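Long-range contact in KLLA0E08119p (Kluyveromyces lactis, PDB 3VA7), which probably catalyses, with the cofactor biotin, the ATP-dependent carboxylation of urea to urea-1-carboxylate, here as the urea carboxylase part of a longer enzyme that probably also hydrolyses allophanate: residues K56-S62 with A74-L80. Numbering follows the deposited sequence.
Sequences KSVAVYS and ADFSVAL
Ala74 sets its methyl against that of Ala59, CB to CB 3.7 Å, and a residue this small suits the spot because Met47 of helix 40-53 lies against both. Asp75 then stands in for a strand partner: its OD1 takes the backbone N-H of Ser57 at 2.7 Å through the anti lone pair, in a nearly straight bond (166°). The carboxylate reaches this N-H because CG lies beside its own backbone N (chi1 -56°). From Phe76 onward the two strands pair in parallel. Phe76 N donates to Ser57 O, and Ala59 N donates to Phe76 O. The Phe76 ring receives Lys56 CE at its edge, 3.7 Å from CE1, so the lysine's aliphatic chain shields part of an exposed aromatic. Ser77, short enough to fit between neighbours, brings CB to the edge of the Tyr61 ring. Val78 is branched at CB, which suits an extended backbone; with Val60 it packs on Ala98 of helix 92-101. Tyr61 folds its ring back over the neighbouring strand (chi1 53°), laying one face on Ala79 CA, 3.7 Å from the ring centroid; the small alanine lets the ring come down onto its backbone in a CH-pi contact. A serine in place of Tyr61 would probably leave Ala79 without the ring face over its CA and open a gap beside Ser77 CB. Leu80 closes the ladder, N to Tyr61 O 3.0 Å, and its CD2 meets Val60 CB. Strand 56-61, helix 69-73 and strand 76-79 form a beta-alpha-beta crossover, which adds the outermost strand to the parallel sheet of the biotin carboxylase N-terminal domain, a Rossmann-like fold.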
ATOM      1  N   LYS A  56     -19.610 -29.158 -15.488  1.00 34.53           N
ATOM      2  CA  LYS A  56     -18.339 -28.978 -14.854  1.00 35.19           C
ATOM      3  C   LYS A  56     -17.518 -28.129 -15.783  1.00 34.65           C
ATOM      4  O   LYS A  56     -17.612 -28.305 -16.972  1.00 35.52           O
ATOM      5  CB  LYS A  56     -17.686 -30.335 -14.495  1.00 35.87           C
ATOM      6  CG  LYS A  56     -18.130 -30.824 -13.070  1.00 39.23           C
ATOM      7  CD  LYS A  56     -18.402 -32.333 -13.017  1.00 49.12           C
ATOM      8  CE  LYS A  56     -17.099 -33.233 -13.251  1.00 54.93           C
ATOM      9  NZ  LYS A  56     -17.279 -34.743 -13.551  1.00 53.02           N
ATOM     10  N   SER A  57     -16.758 -27.181 -15.235  1.00 33.56           N
ATOM     11  CA  SER A  57     -15.964 -26.281 -16.011  1.00 31.90           C
ATOM     12  C   SER A  57     -14.477 -26.465 -15.787  1.00 31.79           C
ATOM     13  O   SER A  57     -13.995 -26.856 -14.701  1.00 31.70           O
ATOM     14  CB  SER A  57     -16.334 -24.836 -15.698  1.00 32.23           C
ATOM     15  OG  SER A  57     -15.975 -24.485 -14.381  1.00 32.88           O
ATOM     16  N   VAL A  58     -13.740 -26.145 -16.841  1.00 30.91           N
ATOM     17  CA  VAL A  58     -12.308 -26.221 -16.821  1.00 29.79           C
ATOM     18  C   VAL A  58     -11.668 -24.897 -17.242  1.00 29.86           C
ATOM     19  O   VAL A  58     -11.914 -24.398 -18.354  1.00 29.61           O
ATOM     20  CB  VAL A  58     -11.853 -27.315 -17.765  1.00 29.47           C
ATOM     21  CG1 VAL A  58     -10.360 -27.453 -17.659  1.00 29.94           C
ATOM     22  CG2 VAL A  58     -12.545 -28.638 -17.399  1.00 27.56           C
ATOM     23  N   ALA A  59     -10.858 -24.352 -16.336  1.00 29.77           N
ATOM     24  CA  ALA A  59     -10.025 -23.191 -16.596  1.00 30.56           C
ATOM     25  C   ALA A  59      -8.731 -23.581 -17.310  1.00 31.04           C
ATOM     26  O   ALA A  59      -8.285 -24.715 -17.180  1.00 30.95           O
ATOM     27  CB  ALA A  59      -9.675 -22.475 -15.283  1.00 29.01           C
ATOM     28  N   VAL A  60      -8.141 -22.617 -18.024  1.00 31.18           N
ATOM     29  CA  VAL A  60      -6.752 -22.658 -18.436  1.00 32.51           C
ATOM     30  C   VAL A  60      -6.091 -21.303 -18.137  1.00 34.86           C
ATOM     31  O   VAL A  60      -6.702 -20.273 -18.306  1.00 36.04           O
ATOM     32  CB  VAL A  60      -6.602 -23.003 -19.935  1.00 32.29           C
ATOM     33  CG1 VAL A  60      -6.974 -24.505 -20.179  1.00 29.98           C
ATOM     34  CG2 VAL A  60      -7.426 -22.032 -20.829  1.00 28.74           C
ATOM     35  N   TYR A  61      -4.840 -21.291 -17.700  1.00 36.51           N
ATOM     36  CA  TYR A  61      -4.210 -20.039 -17.380  1.00 38.05           C
ATOM     37  C   TYR A  61      -2.743 -19.976 -17.735  1.00 40.25           C
ATOM     38  O   TYR A  61      -2.022 -20.967 -17.652  1.00 40.55           O
ATOM     39  CB  TYR A  61      -4.366 -19.745 -15.902  1.00 37.30           C
ATOM     40  CG  TYR A  61      -3.903 -20.864 -15.006  1.00 37.58           C
ATOM     41  CD1 TYR A  61      -2.665 -20.787 -14.348  1.00 35.01           C
ATOM     42  CD2 TYR A  61      -4.698 -22.004 -14.790  1.00 36.08           C
ATOM     43  CE1 TYR A  61      -2.240 -21.789 -13.520  1.00 32.05           C
ATOM     44  CE2 TYR A  61      -4.258 -23.017 -13.963  1.00 33.97           C
ATOM     45  CZ  TYR A  61      -3.018 -22.896 -13.341  1.00 33.00           C
ATOM     46  OH  TYR A  61      -2.552 -23.888 -12.518  1.00 33.77           O
ATOM     47  N   SER A  62      -2.310 -18.783 -18.131  1.00 42.65           N
ATOM     48  CA  SER A  62      -0.901 -18.451 -18.216  1.00 44.60           C
ATOM     49  C   SER A  62      -0.317 -18.323 -16.820  1.00 46.62           C
ATOM     50  O   SER A  62      -1.031 -18.502 -15.816  1.00 47.63           O
ATOM     51  CB  SER A  62      -0.787 -17.102 -18.864  1.00 44.11           C
ATOM     52  OG  SER A  62      -1.416 -16.150 -18.053  1.00 44.57           O
ATOM     53  N   ALA A  74     -13.484 -22.071 -11.430  1.00 32.80           N
ATOM     54  CA  ALA A  74     -13.649 -23.316 -12.181  1.00 34.65           C
ATOM     55  C   ALA A  74     -13.633 -24.551 -11.287  1.00 35.22           C
ATOM     56  O   ALA A  74     -13.122 -24.511 -10.177  1.00 36.05           O
ATOM     57  CB  ALA A  74     -12.599 -23.438 -13.232  1.00 35.07           C
ATOM     58  N   ASP A  75     -14.201 -25.642 -11.761  1.00 36.03           N
ATOM     59  CA  ASP A  75     -14.114 -26.902 -11.040  1.00 37.41           C
ATOM     60  C   ASP A  75     -12.732 -27.515 -11.209  1.00 37.92           C
ATOM     61  O   ASP A  75     -12.223 -28.135 -10.289  1.00 39.39           O
ATOM     62  CB  ASP A  75     -15.155 -27.896 -11.552  1.00 38.12           C
ATOM     63  CG  ASP A  75     -16.577 -27.354 -11.476  1.00 40.06           C
ATOM     64  OD1 ASP A  75     -17.122 -26.997 -12.543  1.00 39.48           O
ATOM     65  OD2 ASP A  75     -17.128 -27.263 -10.346  1.00 42.81           O
ATOM     66  N   PHE A  76     -12.130 -27.367 -12.385  1.00 38.24           N
ATOM     67  CA  PHE A  76     -10.778 -27.872 -12.625  1.00 38.53           C
ATOM     68  C   PHE A  76      -9.982 -26.809 -13.399  1.00 39.56           C
ATOM     69  O   PHE A  76     -10.557 -25.833 -13.910  1.00 39.88           O
ATOM     70  CB  PHE A  76     -10.801 -29.216 -13.389  1.00 37.94           C
ATOM     71  CG  PHE A  76     -11.765 -30.232 -12.815  1.00 37.49           C
ATOM     72  CD1 PHE A  76     -13.053 -30.369 -13.345  1.00 36.74           C
ATOM     73  CD2 PHE A  76     -11.397 -31.042 -11.730  1.00 37.83           C
ATOM     74  CE1 PHE A  76     -13.966 -31.300 -12.811  1.00 38.63           C
ATOM     75  CE2 PHE A  76     -12.309 -31.980 -11.169  1.00 39.37           C
ATOM     76  CZ  PHE A  76     -13.593 -32.109 -11.710  1.00 39.99           C
ATOM     77  N   SER A  77      -8.666 -26.993 -13.469  1.00 39.37           N
ATOM     78  CA  SER A  77      -7.814 -26.030 -14.140  1.00 39.90           C
ATOM     79  C   SER A  77      -6.496 -26.651 -14.617  1.00 40.82           C
ATOM     80  O   SER A  77      -6.027 -27.627 -14.092  1.00 40.44           O
ATOM     81  CB  SER A  77      -7.541 -24.817 -13.252  1.00 39.08           C
ATOM     82  OG  SER A  77      -7.179 -25.204 -11.952  1.00 36.76           O
ATOM     83  N   VAL A  78      -5.916 -26.075 -15.651  1.00 42.56           N
ATOM     84  CA  VAL A  78      -4.718 -26.617 -16.226  1.00 43.83           C
ATOM     85  C   VAL A  78      -3.862 -25.414 -16.435  1.00 45.58           C
ATOM     86  O   VAL A  78      -4.275 -24.437 -17.076  1.00 45.75           O
ATOM     87  CB  VAL A  78      -5.005 -27.317 -17.553  1.00 43.32           C
ATOM     88  CG1 VAL A  78      -3.724 -27.696 -18.241  1.00 43.61           C
ATOM     89  CG2 VAL A  78      -5.842 -28.530 -17.322  1.00 42.19           C
ATOM     90  N   ALA A  79      -2.707 -25.460 -15.798  1.00 47.74           N
ATOM     91  CA  ALA A  79      -1.659 -24.503 -16.029  1.00 50.53           C
ATOM     92  C   ALA A  79      -1.104 -24.761 -17.429  1.00 52.15           C
ATOM     93  O   ALA A  79      -0.710 -25.877 -17.765  1.00 52.39           O
ATOM     94  CB  ALA A  79      -0.563 -24.676 -14.972  1.00 50.31           C
ATOM     95  N   LEU A  80      -1.150 -23.741 -18.272  1.00 54.49           N
ATOM     96  CA  LEU A  80      -0.354 -23.732 -19.489  1.00 56.79           C
ATOM     97  C   LEU A  80       0.873 -23.056 -18.950  1.00 58.42           C
ATOM     98  O   LEU A  80       0.770 -22.290 -17.956  1.00 60.42           O
ATOM     99  CB  LEU A  80      -1.020 -22.846 -20.546  1.00 56.72           C
ATOM    100  CG  LEU A  80      -2.542 -22.885 -20.745  1.00 55.25           C
ATOM    101  CD1 LEU A  80      -2.993 -21.644 -21.473  1.00 54.11           C
ATOM    102  CD2 LEU A  80      -2.968 -24.129 -21.477  1.00 53.31           C
TER